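Local coordinates for protein beta sliding clamp (Borrelia burgdorferi, PDB 6DJ8) that probably encircles DNA as a ring-shaped homodimer and tethers DNA polymerases and other proteins to it, giving replication its processivity, at residues S58-I63 against P221-N226; N94-I99 against Y123-K128; F185-D190 against V210-D215. One frame throughout, in Å; residues are numbered along the deposited sequence. Where two conformers were deposited one is given.

Interaction 1 (S58-I63 against P221-N226); sequences STDRNI and PVKIFN
Lys223 and Ile224, in helix 223-231, meet the turn that follows strand 53-59 through Asp60 and Ile63. Lys223 comes first in sequence. Its CG is anti to the backbone N (chi1 177°) and the chain beyond stays extended, so the amine is carried a full side-chain length from the helix. There NZ lies 2.6 Å from Asp60 OD2, a hydrogen-bonded salt bridge in which the two side chains approach from opposite directions and OD2 uses its anti lone pair. On the way the aliphatic part of the lysine passes the tip of Ile63, whose CD1 is 3.7 Å from Lys223 CG.

The same methyl group reaches Ile224, where CD1 of Ile63 sits 3.9 Å from CB. This packing involves the branch point of Ile224 and not its far end. Ile63 and Ile224 both also touch Ile256, so strand 254-259 adds to the apolar packing. Phe225 points away from the turn, and its ring meets that of Phe247.

Asp60 divides its oxygens: OD2 takes the lysine, while OD1 accepts from Asn62 N at 2.8 Å and from Ile63 N at 2.7 Å, an Asx turn and an Asx motif on one oxygen. Beside it Thr59 OG1 accepts from Arg61 N at 2.7 Å, an ST turn. The contact therefore joins the turn 60-63 of the N-terminal domain to a helix of the central domain. The carboxylate's rotation is held by the turn, so OD2 is directed at the lysine, whose positive charge would probably help to keep Asp60 ionised.

Interaction 2 (N94-I99 against Y123-K128); sequences NFYKKI and YEDHLK
Asp125 faces two neighbouring aromatic side chains, Phe95 and Tyr96, and approaches both with one oxygen. The ring contact is edge-on: Phe95 CZ is 3.3 Å from Asp125 OD2, which lies at the ring edge near the ring plane, while the planes of ring and carboxylate stand 59° apart. Within the same segment, CE2 of Phe95 lies 3.9 Å above one face of the Tyr96 ring, offset toward its rim.

The polar part runs through the tyrosine hydroxyl. Tyr96 OH is 3.4 Å from the same Asp125 OD2, and a water bridges the two segments, 3.1 Å from Tyr96 OH and donating to Asp125 O at 2.8 Å.

Across the subunit interface, Asp125 OD1 accepts from Phe329 N of the second subunit, Phe95 makes a cation-pi contact with Arg290 of that subunit, and residues 126-128 pair antiparallel with one of its strands, continuing the sheet across the head-to-tail dimer interface of the ring. The carboxylate is thus divided between jobs: OD1 holds the partner chain, and OD2 faces the ring-edge hydrogens of Phe95, which carry partial positive charge, beside the Tyr96 hydroxyl, an arrangement consistent with a charged carboxylate.

Interaction 3 (F185-D190 against V210-D215); sequences FSKDED and VIVEED
Lys187 and Val212 mark the closest backbone approach, with CA atoms 7.5 Å apart, too far for direct strand pairing. Strands 182-187 and 202-211 flank strand 192-198, each antiparallel to it, and the contact spans that gap at the sheet's end, where the chain leaves both strands.

Nearly all of the contact is made by the side chain of Lys187. Its first torsion lies away from the staggered positions (chi1 -122°), and the chain bends at chi3 (56°), which folds the amine back over the carbonyls of residues 212-214. Two of these accept from it. NZ donates to Glu214 O at 2.6 Å, from above the carbonyl plane, 45° out of it, so this short bond does not follow a lone pair. A second, weak bond goes from NZ to Val212 O at 3.2 Å.

This is one end of the antiparallel sheet of the central domain, where strands 182-187 and 202-211 run out into loops; the sheet itself continues into the C-terminal domain through the pairing of 202-211 with 383-387. Strand 192-198 and the turn before it run between the two segments: Val212 pairs through its backbone with Ser191, whose OG also bonds to Val212 O.

The methylenes of the lysine lie against the same peptide. CD of Lys187 sets a methylene 3.1 Å from the carbonyl oxygen Val212 O, and the apolar share of the contact is CD against Val212 CB at 4.0 Å; Val212 also touches Phe151 and Ile153 of strand 151-156. Acid groups gather round the amine without touching it. The nearest, Asp215 OD1, is 4.6 Å from Lys187 NZ, and Glu213 OE1 is 6.2 Å from that nitrogen; their field would probably favour the charged lysine at this surface site.

In the fold
The three contacts differ in depth and place. Interactions 1 and 2 are both partly buried, the first about 10 Å from the chain's centre and the second about 33 Å, centre to centre, while interaction 3 is at the surface. Interaction 1 joins the N-terminal and central domains by an ion pair beside apolar packing; interaction 3, within the central domain, is built on a lysine that bonds to backbone carbonyls. These two touch, Phe225 CZ of one lying 3.6 Å from Phe185 CZ of the other, so helix 223-231 links the domain junction to strand 182-187. Interaction 2 stands apart in the N-terminal domain at the subunit interface and relies on rings, a carboxylate and a water.

Interaction 1 (S58-I63 against P221-N226)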
loop_
_atom_site.group_PDB
_atom_site.type_symbol
_atom_site.label_atom_id
_atom_site.label_comp_id
_atom_site.label_asym_id
_atom_site.label_seq_id
_atom_site.Cartn_x
_atom_site.Cartn_y
_atom_site.Cartn_z
ATOM N N SER A 58 4.705 -5.047 -26.654
ATOM C CA SER A 58 5.500 -4.225 -25.756
ATOM C C SER A 58 6.894 -4.818 -25.692
ATOM O O SER A 58 7.105 -5.986 -26.016
ATOM C CB SER A 58 4.888 -4.139 -24.352
ATOM O OG SER A 58 4.864 -5.411 -23.740
ATOM N N THR A 59 7.864 -3.992 -25.317
ATOM C CA THR A 59 9.214 -4.507 -25.149
ATOM C C THR A 59 9.952 -3.633 -24.152
ATOM O O THR A 59 9.614 -2.463 -23.969
ATOM C CB THR A 59 9.996 -4.546 -26.464
ATOM O OG1 THR A 59 11.313 -5.076 -26.230
ATOM C CG2 THR A 59 10.109 -3.123 -27.060
ATOM N N ASP A 60 10.937 -4.225 -23.474
ATOM C CA ASP A 60 11.926 -3.445 -22.740
ATOM C C ASP A 60 13.257 -3.421 -23.484
ATOM O O ASP A 60 14.287 -3.050 -22.913
ATOM C CB ASP A 60 12.071 -3.965 -21.307
ATOM C CG ASP A 60 12.698 -5.362 -21.223
ATOM O OD1 ASP A 60 13.149 -5.927 -22.249
ATOM O OD2 ASP A 60 12.709 -5.906 -20.096
ATOM N N ARG A 61 13.232 -3.795 -24.765
ATOM C CA ARG A 61 14.334 -3.896 -25.716
ATOM C C ARG A 61 15.123 -5.193 -25.492
ATOM O O ARG A 61 16.078 -5.457 -26.221
ATOM C CB ARG A 61 15.246 -2.657 -25.685
ATOM C CG ARG A 61 14.419 -1.330 -25.731
ATOM C CD ARG A 61 15.271 -0.090 -25.897
ATOM N NE ARG A 61 15.861 -0.023 -27.227
ATOM C CZ ARG A 61 16.667 0.948 -27.644
ATOM N NH1 ARG A 61 17.155 0.919 -28.878
ATOM N NH2 ARG A 61 16.966 1.957 -26.833
ATOM N N ASN A 62 14.730 -6.022 -24.525
ATOM C CA ASN A 62 15.274 -7.374 -24.384
ATOM C C ASN A 62 14.165 -8.411 -24.433
ATOM O O ASN A 62 14.222 -9.333 -25.252
ATOM C CB ASN A 62 16.069 -7.493 -23.081
ATOM C CG ASN A 62 16.885 -8.766 -23.010
ATOM O OD1 ASN A 62 16.382 -9.858 -23.271
ATOM N ND2 ASN A 62 18.161 -8.625 -22.672
ATOM N N ILE A 63 13.155 -8.282 -23.584
ATOM C CA ILE A 63 11.945 -9.084 -23.652
ATOM C C ILE A 63 11.033 -8.460 -24.701
ATOM O O ILE A 63 10.850 -7.234 -24.728
ATOM C CB ILE A 63 11.248 -9.125 -22.282
ATOM C CG1 ILE A 63 12.122 -9.866 -21.264
ATOM C CG2 ILE A 63 9.871 -9.757 -22.413
ATOM C CD1 ILE A 63 11.698 -9.697 -19.825
ATOM N N PRO A 221 17.666 -14.698 -18.573
ATOM C CA PRO A 221 17.504 -13.679 -17.529
ATOM C C PRO A 221 16.216 -13.910 -16.765
ATOM O O PRO A 221 15.187 -14.273 -17.339
ATOM C CB PRO A 221 17.479 -12.355 -18.301
ATOM C CG PRO A 221 18.235 -12.657 -19.577
ATOM C CD PRO A 221 17.798 -14.068 -19.902
ATOM N N VAL A 222 16.293 -13.748 -15.442
ATOM C CA VAL A 222 15.155 -14.109 -14.618
ATOM C C VAL A 222 13.942 -13.212 -14.892
ATOM O O VAL A 222 12.808 -13.637 -14.652
ATOM C CB VAL A 222 15.547 -14.093 -13.125
ATOM C CG1 VAL A 222 15.826 -12.640 -12.623
ATOM C CG2 VAL A 222 14.447 -14.762 -12.301
ATOM N N LYS A 223 14.134 -11.995 -15.398
ATOM C CA LYS A 223 12.994 -11.070 -15.481
ATOM C C LYS A 223 11.829 -11.686 -16.248
ATOM O O LYS A 223 10.673 -11.578 -15.818
ATOM C CB LYS A 223 13.405 -9.744 -16.117
ATOM C CG LYS A 223 12.239 -8.753 -16.292
ATOM C CD LYS A 223 12.701 -7.446 -16.896
ATOM C CE LYS A 223 11.545 -6.424 -16.991
ATOM N NZ LYS A 223 12.013 -5.180 -17.671
ATOM N N ILE A 224 12.114 -12.406 -17.346
ATOM C CA ILE A 224 11.004 -12.964 -18.116
ATOM C C ILE A 224 10.195 -13.946 -17.278
ATOM O O ILE A 224 8.979 -14.074 -17.470
ATOM C CB ILE A 224 11.482 -13.612 -19.438
ATOM C CG1 ILE A 224 10.264 -13.835 -20.344
ATOM C CG2 ILE A 224 12.197 -14.939 -19.173
ATOM C CD1 ILE A 224 10.609 -14.268 -21.755
ATOM N N PHE A 225 10.828 -14.628 -16.313
ATOM C CA PHE A 225 10.062 -15.563 -15.499
ATOM C C PHE A 225 9.179 -14.836 -14.491
ATOM O O PHE A 225 8.052 -15.265 -14.236
ATOM C CB PHE A 225 11.005 -16.559 -14.811
ATOM C CG PHE A 225 11.741 -17.405 -15.802
ATOM C CD1 PHE A 225 11.074 -18.405 -16.486
ATOM C CD2 PHE A 225 13.049 -17.124 -16.146
ATOM C CE1 PHE A 225 11.727 -19.161 -17.461
ATOM C CE2 PHE A 225 13.698 -17.870 -17.103
ATOM C CZ PHE A 225 13.031 -18.893 -17.767
ATOM N N ASN A 226 9.667 -13.746 -13.902
ATOM C CA ASN A 226 8.782 -12.932 -13.065
ATOM C C ASN A 226 7.591 -12.442 -13.875
ATOM O O ASN A 226 6.447 -12.547 -13.434
ATOM C CB ASN A 226 9.563 -11.770 -12.460
ATOM C CG ASN A 226 10.617 -12.255 -11.469
ATOM O OD1 ASN A 226 10.392 -13.246 -10.778
ATOM N ND2 ASN A 226 11.759 -11.568 -11.395
#

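Interaction 2 (N94-I99 against Y123-K128)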
loop_
_atom_site.group_PDB
_atom_site.type_symbol
_atom_site.label_atom_id
_atom_site.label_comp_id
_atom_site.label_asym_id
_atom_site.label_seq_id
_atom_site.Cartn_x
_atom_site.Cartn_y
_atom_site.Cartn_z
ATOM N N ASN A 94 -14.106 1.962 -17.792
ATOM C CA ASN A 94 -14.476 0.601 -17.405
ATOM C C ASN A 94 -15.978 0.415 -17.169
ATOM O O ASN A 94 -16.428 -0.732 -17.092
ATOM C CB ASN A 94 -13.685 0.178 -16.163
ATOM C CG ASN A 94 -13.966 1.028 -14.969
ATOM O OD1 ASN A 94 -15.101 1.268 -14.617
ATOM N ND2 ASN A 94 -12.905 1.547 -14.361
ATOM N N PHE A 95 -16.775 1.490 -17.062
ATOM C CA PHE A 95 -18.207 1.249 -16.889
ATOM C C PHE A 95 -18.920 0.960 -18.207
ATOM O O PHE A 95 -20.129 0.701 -18.193
ATOM C CB PHE A 95 -18.892 2.420 -16.129
ATOM C CG PHE A 95 -18.851 3.745 -16.842
ATOM C CD1 PHE A 95 -17.674 4.461 -16.941
ATOM C CD2 PHE A 95 -20.000 4.298 -17.375
ATOM C CE1 PHE A 95 -17.637 5.703 -17.583
ATOM C CE2 PHE A 95 -19.967 5.538 -18.017
ATOM C CZ PHE A 95 -18.778 6.239 -18.112
ATOM N N TYR A 96 -18.209 0.953 -19.330
ATOM C CA TYR A 96 -18.751 0.473 -20.595
ATOM C C TYR A 96 -18.347 -0.976 -20.817
ATOM O O TYR A 96 -17.187 -1.347 -20.606
ATOM C CB TYR A 96 -18.248 1.292 -21.779
ATOM C CG TYR A 96 -18.762 2.705 -21.816
ATOM C CD1 TYR A 96 -20.119 2.976 -21.960
ATOM C CD2 TYR A 96 -17.888 3.768 -21.707
ATOM C CE1 TYR A 96 -20.586 4.280 -22.001
ATOM C CE2 TYR A 96 -18.343 5.064 -21.742
ATOM C CZ TYR A 96 -19.689 5.310 -21.885
ATOM O OH TYR A 96 -20.109 6.600 -21.924
ATOM N N LYS A 97 -19.308 -1.798 -21.242
ATOM C CA LYS A 97 -18.966 -3.179 -21.567
ATOM C C LYS A 97 -18.031 -3.244 -22.778
ATOM O O LYS A 97 -17.080 -4.034 -22.796
ATOM C CB LYS A 97 -20.246 -3.979 -21.816
ATOM C CG LYS A 97 -20.003 -5.395 -22.302
ATOM C CD LYS A 97 -20.091 -6.420 -21.178
ATOM C CE LYS A 97 -19.472 -7.756 -21.600
ATOM N NZ LYS A 97 -19.964 -8.195 -22.938
ATOM N N LYS A 98 -18.264 -2.387 -23.773
ATOM C CA LYS A 98 -17.467 -2.308 -24.990
ATOM C C LYS A 98 -17.105 -0.859 -25.276
ATOM O O LYS A 98 -17.899 0.055 -25.016
ATOM C CB LYS A 98 -18.244 -2.861 -26.193
ATOM C CG LYS A 98 -18.652 -4.309 -26.044
ATOM C CD LYS A 98 -19.260 -4.871 -27.317
ATOM C CE LYS A 98 -19.455 -6.380 -27.181
ATOM N NZ LYS A 98 -20.041 -7.013 -28.400
ATOM N N ILE A 99 -15.927 -0.645 -25.865
ATOM C CA ILE A 99 -15.554 0.708 -26.269
ATOM C C ILE A 99 -15.179 0.726 -27.745
ATOM O O ILE A 99 -14.742 -0.279 -28.316
ATOM C CB ILE A 99 -14.403 1.285 -25.419
ATOM C CG1 ILE A 99 -13.240 0.280 -25.332
ATOM C CG2 ILE A 99 -14.887 1.645 -24.028
ATOM C CD1 ILE A 99 -12.009 0.894 -24.721
ATOM N N TYR A 123 -24.126 14.926 -26.510
ATOM C CA TYR A 123 -23.105 15.011 -25.469
ATOM C C TYR A 123 -22.880 13.623 -24.875
ATOM O O TYR A 123 -23.721 13.114 -24.129
ATOM C CB TYR A 123 -23.503 16.030 -24.411
ATOM C CG TYR A 123 -23.565 17.457 -24.949
ATOM C CD1 TYR A 123 -22.430 18.072 -25.478
ATOM C CD2 TYR A 123 -24.752 18.179 -24.935
ATOM C CE1 TYR A 123 -22.475 19.374 -25.973
ATOM C CE2 TYR A 123 -24.806 19.487 -25.431
ATOM C CZ TYR A 123 -23.661 20.069 -25.950
ATOM O OH TYR A 123 -23.701 21.356 -26.440
ATOM N N GLU A 124 -21.772 12.992 -25.245
ATOM C CA GLU A 124 -21.392 11.681 -24.749
ATOM C C GLU A 124 -19.994 11.765 -24.155
ATOM O O GLU A 124 -19.176 12.588 -24.574
ATOM C CB GLU A 124 -21.391 10.628 -25.882
ATOM C CG GLU A 124 -22.729 10.393 -26.582
ATOM C CD GLU A 124 -23.746 9.686 -25.684
ATOM O OE1 GLU A 124 -24.967 9.787 -25.949
ATOM O OE2 GLU A 124 -23.318 9.014 -24.721
ATOM N N ASP A 125 -19.709 10.893 -23.194
ATOM C CA ASP A 125 -18.373 10.851 -22.618
ATOM C C ASP A 125 -17.344 10.552 -23.707
ATOM O O ASP A 125 -17.594 9.773 -24.630
ATOM C CB ASP A 125 -18.293 9.798 -21.509
ATOM C CG ASP A 125 -19.322 10.024 -20.411
ATOM O OD1 ASP A 125 -19.821 11.162 -20.279
ATOM O OD2 ASP A 125 -19.630 9.059 -19.677
ATOM N N HIS A 126 -16.175 11.175 -23.594
ATOM C CA HIS A 126 -15.201 11.150 -24.668
ATOM C C HIS A 126 -13.808 11.356 -24.098
ATOM O O HIS A 126 -13.611 12.199 -23.221
ATOM C CB HIS A 126 -15.517 12.237 -25.706
ATOM C CG HIS A 126 -14.734 12.114 -26.975
ATOM N ND1 HIS A 126 -15.182 11.396 -28.064
ATOM C CD2 HIS A 126 -13.537 12.634 -27.335
ATOM C CE1 HIS A 126 -14.294 11.479 -29.039
ATOM N NE2 HIS A 126 -13.285 12.222 -28.621
ATOM N N LEU A 127 -12.851 10.583 -24.604
ATOM C CA LEU A 127 -11.448 10.694 -24.230
ATOM C C LEU A 127 -10.621 10.938 -25.481
ATOM O O LEU A 127 -10.926 10.411 -26.551
ATOM C CB LEU A 127 -10.937 9.424 -23.550
ATOM C CG LEU A 127 -11.820 8.738 -22.508
ATOM C CD1 LEU A 127 -11.187 7.408 -22.045
ATOM C CD2 LEU A 127 -12.067 9.670 -21.297
ATOM N N LYS A 128 -9.564 11.731 -25.345
ATOM C CA LYS A 128 -8.628 11.961 -26.439
ATOM C C LYS A 128 -7.237 11.639 -25.925
ATOM O O LYS A 128 -6.756 12.294 -24.993
ATOM C CB LYS A 128 -8.688 13.405 -26.960
ATOM C CG LYS A 128 -9.997 13.771 -27.623
ATOM C CD LYS A 128 -9.899 15.119 -28.352
ATOM C CE LYS A 128 -11.217 15.480 -29.023
ATOM N NZ LYS A 128 -11.242 16.887 -29.565
HETATM O O HOH W 1 -19.002 7.401 -24.672
#

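Interaction 3 (F185-D190 against V210-D215)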
loop_
_atom_site.group_PDB
_atom_site.type_symbol
_atom_site.label_atom_id
_atom_site.label_comp_id
_atom_site.label_asym_id
_atom_site.label_seq_id
_atom_site.Cartn_x
_atom_site.Cartn_y
_atom_site.Cartn_z
ATOM N N PHE A 185 19.263 -23.532 -17.498
ATOM C CA PHE A 185 18.615 -24.738 -17.993
ATOM C C PHE A 185 19.662 -25.791 -18.336
ATOM O O PHE A 185 20.547 -25.543 -19.161
ATOM C CB PHE A 185 17.783 -24.439 -19.234
ATOM C CG PHE A 185 16.521 -23.688 -18.938
ATOM C CD1 PHE A 185 16.564 -22.343 -18.603
ATOM C CD2 PHE A 185 15.296 -24.339 -18.954
ATOM C CE1 PHE A 185 15.381 -21.651 -18.320
ATOM C CE2 PHE A 185 14.129 -23.657 -18.664
ATOM C CZ PHE A 185 14.173 -22.309 -18.356
ATOM N N SER A 186 19.525 -26.973 -17.751
ATOM C CA SER A 186 20.461 -28.065 -18.012
ATOM C C SER A 186 19.685 -29.379 -17.985
ATOM O O SER A 186 18.452 -29.390 -17.885
ATOM C CB SER A 186 21.607 -28.035 -16.994
ATOM O OG SER A 186 22.780 -28.598 -17.536
ATOM N N LYS A 187 20.427 -30.485 -18.025
ATOM C CA LYS A 187 19.932 -31.857 -18.045
ATOM C C LYS A 187 20.695 -32.661 -17.002
ATOM O O LYS A 187 21.915 -32.530 -16.903
ATOM C CB LYS A 187 20.180 -32.499 -19.422
ATOM C CG LYS A 187 18.964 -33.015 -20.134
ATOM C CD LYS A 187 19.258 -33.166 -21.620
ATOM C CE LYS A 187 20.445 -34.056 -21.883
ATOM N NZ LYS A 187 20.605 -34.323 -23.344
ATOM N N ASP A 188 19.992 -33.492 -16.228
ATOM C CA ASP A 188 20.673 -34.309 -15.224
ATOM C C ASP A 188 21.238 -35.564 -15.890
ATOM O O ASP A 188 21.180 -35.721 -17.112
ATOM C CB ASP A 188 19.756 -34.647 -14.046
ATOM C CG ASP A 188 18.616 -35.601 -14.407
ATOM O OD1 ASP A 188 18.495 -36.044 -15.573
ATOM O OD2 ASP A 188 17.863 -35.959 -13.482
ATOM N N GLU A 189 21.795 -36.479 -15.085
ATOM C CA GLU A 189 22.384 -37.697 -15.636
ATOM C C GLU A 189 21.353 -38.539 -16.369
ATOM O O GLU A 189 21.700 -39.260 -17.310
ATOM C CB GLU A 189 23.041 -38.527 -14.528
ATOM N N ASP A 190 20.094 -38.476 -15.947
ATOM C CA ASP A 190 19.028 -39.231 -16.586
ATOM C C ASP A 190 18.392 -38.472 -17.743
ATOM O O ASP A 190 17.314 -38.859 -18.209
ATOM C CB ASP A 190 17.975 -39.637 -15.551
ATOM C CG ASP A 190 18.493 -40.692 -14.579
ATOM O OD1 ASP A 190 19.725 -40.905 -14.527
ATOM O OD2 ASP A 190 17.674 -41.317 -13.874
ATOM N N VAL A 210 10.656 -33.986 -17.580
ATOM C CA VAL A 210 10.713 -33.892 -19.033
ATOM C C VAL A 210 12.045 -34.458 -19.517
ATOM O O VAL A 210 13.118 -34.064 -19.044
ATOM C CB VAL A 210 10.530 -32.434 -19.490
ATOM C CG1 VAL A 210 10.502 -32.352 -21.004
ATOM C CG2 VAL A 210 9.251 -31.840 -18.907
ATOM N N ILE A 211 11.983 -35.396 -20.454
ATOM C CA ILE A 211 13.174 -35.996 -21.040
ATOM C C ILE A 211 13.518 -35.239 -22.312
ATOM O O ILE A 211 12.657 -35.037 -23.178
ATOM C CB ILE A 211 12.968 -37.490 -21.329
ATOM C CG1 ILE A 211 13.074 -38.299 -20.035
ATOM C CG2 ILE A 211 13.973 -37.977 -22.370
ATOM C CD1 ILE A 211 11.765 -38.909 -19.595
ATOM N N VAL A 212 14.770 -34.808 -22.418
ATOM C CA VAL A 212 15.243 -34.020 -23.547
ATOM C C VAL A 212 16.453 -34.740 -24.135
ATOM O O VAL A 212 17.444 -34.983 -23.433
ATOM C CB VAL A 212 15.594 -32.583 -23.133
ATOM C CG1 VAL A 212 16.065 -31.797 -24.335
ATOM C CG2 VAL A 212 14.387 -31.900 -22.485
ATOM N N GLU A 213 16.363 -35.102 -25.417
ATOM C CA GLU A 213 17.474 -35.784 -26.069
ATOM C C GLU A 213 18.582 -34.809 -26.448
ATOM O O GLU A 213 19.762 -35.178 -26.434
ATOM C CB GLU A 213 16.973 -36.556 -27.293
ATOM C CG GLU A 213 15.810 -37.519 -27.000
ATOM C CD GLU A 213 16.186 -38.689 -26.085
ATOM O OE1 GLU A 213 17.393 -38.960 -25.908
ATOM O OE2 GLU A 213 15.264 -39.344 -25.548
ATOM N N GLU A 214 18.230 -33.576 -26.799
ATOM C CA GLU A 214 19.218 -32.612 -27.248
ATOM C C GLU A 214 20.084 -32.140 -26.075
ATOM O O GLU A 214 19.834 -32.452 -24.909
ATOM C CB GLU A 214 18.535 -31.425 -27.927
ATOM C CG GLU A 214 17.613 -31.799 -29.090
ATOM C CD GLU A 214 16.217 -32.243 -28.653
ATOM O OE1 GLU A 214 16.045 -32.669 -27.490
ATOM O OE2 GLU A 214 15.288 -32.174 -29.488
ATOM N N ASP A 215 21.140 -31.402 -26.406
ATOM C CA ASP A 215 21.963 -30.756 -25.398
ATOM C C ASP A 215 21.233 -29.529 -24.870
ATOM O O ASP A 215 20.557 -28.819 -25.618
ATOM C CB ASP A 215 23.325 -30.355 -25.965
ATOM C CG ASP A 215 24.084 -31.534 -26.569
ATOM O OD1 ASP A 215 23.949 -32.672 -26.066
ATOM O OD2 ASP A 215 24.824 -31.313 -27.548
#